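Local coordinates for protein 4-oxalocrotonate decarboxylase NahK (Pseudomonas putida, PDB 5D2K) that catalyses the metal-assisted decarboxylation of (3E)-2-oxohex-3-enedioate to 2-oxopent-4-enoate in the bacterial breakdown of naphthalene, at residues T189-E202 / V246-Q259. The protein carries 1 engineered substitution. Numbering follows the deposited sequence. Where two conformers were deposited one is given.
Sequences TLGVVMEKNGEVVE and VPVAPGDNITVRYQ. With EDO (1,2-ethanediol), chain I.
Val193 and Arg257 face each other as a hydrogen-bonded antiparallel pair, N to O both ways, as do Glu195 and Thr255. Beyond them Gln259, extended with CG anti to the backbone N (chi1 -177°), brings OE1 to Gly191 N at 3.0 Å, a side-chain carbonyl standing in for a main-chain one. On the Val193 face, Arg257 grips the Glu195 carboxylate side-on: NE lies 2.8 Å from OE2, nearly straight, and NH2 reaches OE1 at 3.1 Å, the two planes turned 67° apart. An alanine at Glu195 takes away both carboxylate oxygens, and the Arg257 guanidinium would probably lose its charge mate on this strand and swing more freely. In this five-stranded mixed sheet of the FAA-hydrolase family region, 253-258 is the middle strand; a type I' turn, Lys196 to Glu199, folds neighbouring 191-196 back as a hairpin onto edge strand 199-205, where Val201 and Glu202 form a classic bulge opposite Met194. The other face packs on strand 112-121, which carries metal ligands Glu114 and Glu116. There Met194 SD slides past Val246 CG2 at 3.5 Å, and Tyr258 OH bonds to Glu116 O. Near the turn, fully extended Lys196 sends NZ to Pro247 O (2.8 Å), and Asn197 ND2 donates to Asp252 OD1 (2.9 Å) from above the carboxylate plane.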
loop_
_atom_site.group_PDB
_atom_site.type_symbol
_atom_site.label_atom_id
_atom_site.label_comp_id
_atom_site.label_asym_id
_atom_site.label_seq_id
_atom_site.Cartn_x
_atom_site.Cartn_y
_atom_site.Cartn_z
ATOM N N THR A 189 12.244 16.142 -0.879
ATOM C CA THR A 189 13.514 15.988 -1.575
ATOM C C THR A 189 14.241 14.689 -1.227
ATOM O O THR A 189 15.337 14.445 -1.714
ATOM C CB THR A 189 14.456 17.180 -1.292
ATOM O OG1 THR A 189 14.814 17.208 0.099
ATOM C CG2 THR A 189 13.771 18.498 -1.673
ATOM N N LEU A 190 13.615 13.859 -0.395
ATOM C CA LEU A 190 14.193 12.578 0.012
ATOM C C LEU A 190 14.498 11.706 -1.190
ATOM O O LEU A 190 13.587 11.326 -1.912
ATOM C CB LEU A 190 13.231 11.843 0.949
ATOM C CG LEU A 190 13.688 10.468 1.442
ATOM C CD1 LEU A 190 14.921 10.592 2.322
ATOM C CD2 LEU A 190 12.548 9.788 2.195
ATOM N N GLY A 191 15.775 11.413 -1.420
ATOM C CA GLY A 191 16.153 10.539 -2.518
ATOM C C GLY A 191 16.125 9.078 -2.118
ATOM O O GLY A 191 16.508 8.721 -1.003
ATOM N N VAL A 192 15.646 8.233 -3.030
ATOM C CA VAL A 192 15.536 6.803 -2.783
ATOM C C VAL A 192 16.145 6.015 -3.946
ATOM O O VAL A 192 15.831 6.281 -5.101
ATOM C CB VAL A 192 14.063 6.409 -2.575
ATOM C CG1 VAL A 192 13.958 4.978 -2.165
ATOM C CG2 VAL A 192 13.412 7.298 -1.516
ATOM N N VAL A 193 17.023 5.059 -3.638
ATOM C CA VAL A 193 17.682 4.261 -4.668
ATOM C C VAL A 193 17.426 2.785 -4.406
ATOM O O VAL A 193 17.854 2.267 -3.374
ATOM C CB VAL A 193 19.204 4.515 -4.696
ATOM C CG1 VAL A 193 19.881 3.644 -5.761
ATOM C CG2 VAL A 193 19.500 5.991 -4.942
ATOM N N MET A 194 16.750 2.122 -5.345
ATOM C CA MET A 194 16.435 0.695 -5.231
ATOM C C MET A 194 17.486 -0.136 -5.954
ATOM O O MET A 194 17.714 0.048 -7.156
ATOM C CB MET A 194 15.050 0.399 -5.802
ATOM C CG MET A 194 14.638 -1.080 -5.783
ATOM S SD MET A 194 13.134 -1.390 -6.745
ATOM C CE MET A 194 11.895 -0.534 -5.772
ATOM N N GLU A 195 18.122 -1.038 -5.215
ATOM C CA GLU A 195 19.086 -1.979 -5.787
ATOM C C GLU A 195 18.518 -3.395 -5.738
ATOM O O GLU A 195 17.891 -3.783 -4.760
ATOM C CB GLU A 195 20.416 -1.910 -5.038
ATOM C CG GLU A 195 21.058 -0.517 -5.061
ATOM C CD GLU A 195 22.349 -0.435 -4.269
ATOM O OE1 GLU A 195 22.717 -1.424 -3.598
ATOM O OE2 GLU A 195 23.009 0.630 -4.313
ATOM N N LYS A 196 18.731 -4.158 -6.802
ATOM C CA LYS A 196 18.325 -5.563 -6.831
ATOM C C LYS A 196 19.520 -6.369 -7.291
ATOM O O LYS A 196 20.138 -6.039 -8.307
ATOM C CB LYS A 196 17.125 -5.784 -7.752
ATOM C CG LYS A 196 16.753 -7.256 -8.008
ATOM C CD LYS A 196 15.554 -7.335 -8.953
ATOM C CE LYS A 196 15.246 -8.744 -9.419
ATOM N NZ LYS A 196 14.212 -8.699 -10.495
ATOM N N ASN A 197 19.862 -7.400 -6.523
ATOM C CA ASN A 197 20.983 -8.269 -6.868
ATOM C C ASN A 197 22.244 -7.458 -7.170
ATOM O O ASN A 197 22.968 -7.723 -8.134
ATOM C CB ASN A 197 20.588 -9.174 -8.041
ATOM C CG ASN A 197 19.485 -10.156 -7.662
ATOM O OD1 ASN A 197 19.330 -10.487 -6.487
ATOM N ND2 ASN A 197 18.710 -10.618 -8.648
ATOM N N GLY A 198 22.476 -6.450 -6.336
ATOM C CA GLY A 198 23.710 -5.691 -6.344
ATOM C C GLY A 198 23.779 -4.519 -7.301
ATOM O O GLY A 198 24.801 -3.842 -7.363
ATOM N N GLU A 199 22.714 -4.262 -8.048
ATOM C CA GLU A 199 22.766 -3.144 -8.986
ATOM C C GLU A 199 21.548 -2.235 -8.897
ATOM O O GLU A 199 20.440 -2.682 -8.592
ATOM C CB GLU A 199 22.923 -3.651 -10.416
ATOM C CG GLU A 199 21.754 -4.454 -10.924
ATOM C CD GLU A 199 21.634 -4.439 -12.445
ATOM O OE1 GLU A 199 22.572 -3.963 -13.124
ATOM O OE2 GLU A 199 20.592 -4.899 -12.963
ATOM N N VAL A 200 21.761 -0.954 -9.182
ATOM C CA VAL A 200 20.668 0.005 -9.174
ATOM C C VAL A 200 19.652 -0.352 -10.254
ATOM O O VAL A 200 20.026 -0.593 -11.408
ATOM C CB VAL A 200 21.187 1.442 -9.386
ATOM C CG1 VAL A 200 20.027 2.425 -9.562
ATOM C CG2 VAL A 200 22.073 1.851 -8.220
ATOM N N VAL A 201 18.374 -0.424 -9.887
ATOM C CA VAL A 201 17.335 -0.706 -10.876
ATOM C C VAL A 201 16.255 0.384 -10.975
ATOM O O VAL A 201 15.612 0.522 -12.017
ATOM C CB VAL A 201 16.654 -2.076 -10.619
ATOM C CG1 VAL A 201 17.658 -3.206 -10.841
ATOM C CG2 VAL A 201 16.044 -2.148 -9.218
ATOM N N GLU A 202 16.053 1.150 -9.905
ATOM C CA GLU A 202 15.096 2.261 -9.904
ATOM C C GLU A 202 15.546 3.312 -8.909
ATOM O O GLU A 202 16.235 2.995 -7.941
ATOM C CB GLU A 202 13.673 1.806 -9.523
ATOM C CG GLU A 202 13.004 0.801 -10.467
ATOM C CD GLU A 202 12.642 1.380 -11.828
ATOM O OE1 GLU A 202 12.659 2.620 -11.993
ATOM O OE2 GLU A 202 12.329 0.583 -12.737
ATOM N N VAL A 246 9.191 -3.428 -9.070
ATOM C CA VAL A 246 10.174 -4.325 -9.678
ATOM C C VAL A 246 9.901 -5.767 -9.254
ATOM O O VAL A 246 9.762 -6.045 -8.069
ATOM C CB VAL A 246 11.592 -3.918 -9.269
ATOM C CG1 VAL A 246 12.619 -4.971 -9.668
ATOM C CG2 VAL A 246 11.940 -2.539 -9.857
ATOM N N PRO A 247 9.824 -6.697 -10.220
ATOM C CA PRO A 247 9.543 -8.089 -9.847
ATOM C C PRO A 247 10.660 -8.718 -8.991
ATOM O O PRO A 247 11.845 -8.372 -9.122
ATOM C CB PRO A 247 9.412 -8.800 -11.202
ATOM C CG PRO A 247 10.126 -7.931 -12.170
ATOM C CD PRO A 247 10.008 -6.522 -11.673
ATOM N N VAL A 248 10.264 -9.593 -8.071
ATOM C CA VAL A 248 11.220 -10.331 -7.249
ATOM C C VAL A 248 10.884 -11.817 -7.299
ATOM O O VAL A 248 9.735 -12.202 -7.550
ATOM C CB VAL A 248 11.241 -9.844 -5.781
ATOM C CG1 VAL A 248 11.929 -8.478 -5.687
ATOM C CG2 VAL A 248 9.824 -9.813 -5.205
ATOM N N ALA A 249 11.899 -12.640 -7.060
ATOM C CA ALA A 249 11.778 -14.086 -7.194
ATOM C C ALA A 249 12.763 -14.775 -6.253
ATOM O O ALA A 249 13.696 -14.135 -5.752
ATOM C CB ALA A 249 12.031 -14.498 -8.654
ATOM N N PRO A 250 12.562 -16.083 -5.995
ATOM C CA PRO A 250 13.492 -16.782 -5.100
ATOM C C PRO A 250 14.952 -16.583 -5.484
ATOM O O PRO A 250 15.296 -16.664 -6.669
ATOM C CB PRO A 250 13.079 -18.251 -5.256
ATOM C CG PRO A 250 11.617 -18.178 -5.544
ATOM C CD PRO A 250 11.461 -16.962 -6.429
ATOM N N GLY A 251 15.787 -16.296 -4.496
ATOM C CA GLY A 251 17.199 -16.051 -4.733
ATOM C C GLY A 251 17.584 -14.582 -4.806
ATOM O O GLY A 251 18.760 -14.236 -4.670
ATOM N N ASP A 252 16.603 -13.711 -5.033
ATOM C CA ASP A 252 16.892 -12.276 -5.126
ATOM C C ASP A 252 17.207 -11.641 -3.769
ATOM O O ASP A 252 16.668 -12.042 -2.736
ATOM C CB ASP A 252 15.712 -11.510 -5.748
ATOM C CG ASP A 252 15.519 -11.802 -7.220
ATOM O OD1 ASP A 252 16.476 -12.272 -7.883
ATOM O OD2 ASP A 252 14.401 -11.554 -7.725
ATOM N N ASN A 253 18.071 -10.636 -3.782
ATOM C CA ASN A 253 18.245 -9.775 -2.624
ATOM C C ASN A 253 18.016 -8.343 -3.065
ATOM O O ASN A 253 18.301 -7.973 -4.201
ATOM C CB ASN A 253 19.623 -9.936 -1.991
ATOM C CG ASN A 253 20.731 -9.493 -2.900
ATOM O OD1 ASN A 253 21.119 -8.320 -2.900
ATOM N ND2 ASN A 253 21.260 -10.427 -3.684
ATOM N N ILE A 254 17.453 -7.543 -2.176
ATOM C CA ILE A 254 17.240 -6.142 -2.492
ATOM C C ILE A 254 17.761 -5.258 -1.374
ATOM O O ILE A 254 17.811 -5.658 -0.204
ATOM C CB ILE A 254 15.736 -5.849 -2.781
ATOM C CG1 ILE A 254 14.857 -6.073 -1.542
ATOM C CG2 ILE A 254 15.237 -6.691 -3.957
ATOM C CD1 ILE A 254 14.490 -4.800 -0.811
ATOM N N THR A 255 18.187 -4.059 -1.753
ATOM C CA THR A 255 18.553 -3.031 -0.802
ATOM C C THR A 255 18.022 -1.714 -1.318
ATOM O O THR A 255 18.316 -1.329 -2.451
ATOM C CB THR A 255 20.072 -2.920 -0.608
ATOM O OG1 THR A 255 20.581 -4.133 -0.039
ATOM C CG2 THR A 255 20.410 -1.749 0.308
ATOM N N VAL A 256 17.240 -1.020 -0.505
ATOM C CA VAL A 256 16.776 0.307 -0.895
ATOM C C VAL A 256 17.421 1.356 0.008
ATOM O O VAL A 256 17.270 1.324 1.229
ATOM C CB VAL A 256 15.250 0.420 -0.833
ATOM C CG1 VAL A 256 14.828 1.811 -1.257
ATOM C CG2 VAL A 256 14.589 -0.630 -1.733
ATOM N N ARG A 257 18.158 2.281 -0.597
ATOM C CA ARG A 257 18.894 3.285 0.156
ATOM C C ARG A 257 18.094 4.571 0.219
ATOM O O ARG A 257 17.596 5.060 -0.802
ATOM C CB ARG A 257 20.266 3.542 -0.476
ATOM C CG ARG A 257 21.070 2.267 -0.690
ATOM C CD ARG A 257 22.446 2.554 -1.263
ATOM N NE ARG A 257 23.119 1.297 -1.573
ATOM C CZ ARG A 257 23.704 0.528 -0.663
ATOM N NH1 ARG A 257 23.721 0.895 0.611
ATOM N NH2 ARG A 257 24.275 -0.610 -1.029
ATOM N N TYR A 258 17.958 5.090 1.431
ATOM C CA TYR A 258 17.220 6.312 1.687
ATOM C C TYR A 258 18.195 7.396 2.082
ATOM O O TYR A 258 18.932 7.234 3.044
ATOM C CB TYR A 258 16.181 6.083 2.796
ATOM C CG TYR A 258 15.019 5.215 2.361
ATOM C CD1 TYR A 258 15.169 3.838 2.213
ATOM C CD2 TYR A 258 13.772 5.775 2.081
ATOM C CE1 TYR A 258 14.111 3.047 1.804
ATOM C CE2 TYR A 258 12.705 4.989 1.674
ATOM C CZ TYR A 258 12.881 3.631 1.528
ATOM O OH TYR A 258 11.817 2.851 1.122
ATOM N N GLN A 259 18.218 8.477 1.307
ATOM C CA GLN A 259 19.118 9.602 1.560
ATOM C C GLN A 259 19.101 10.044 3.026
ATOM O O GLN A 259 18.071 10.489 3.542
ATOM C CB GLN A 259 18.738 10.758 0.644
ATOM C CG GLN A 259 19.651 11.963 0.762
ATOM C CD GLN A 259 19.025 13.189 0.169
ATOM O OE1 GLN A 259 17.822 13.217 -0.087
ATOM N NE2 GLN A 259 19.830 14.229 -0.041
HETATM C C1 EDO I . 16.712 -4.838 -15.911
HETATM O O1 EDO I . 16.606 -3.439 -16.211
HETATM C C2 EDO I . 17.805 -5.063 -14.876
HETATM O O2 EDO I . 19.003 -4.403 -15.304
HETATM O O HOH W 1 16.697 15.513 0.816
HETATM O O HOH W 2 18.266 16.239 -1.699
HETATM O O HOH W 3 22.387 -3.994 -2.911
HETATM O O HOH W 4 13.921 -11.647 -10.283
HETATM O O HOH W 5 20.694 -5.715 -4.012
#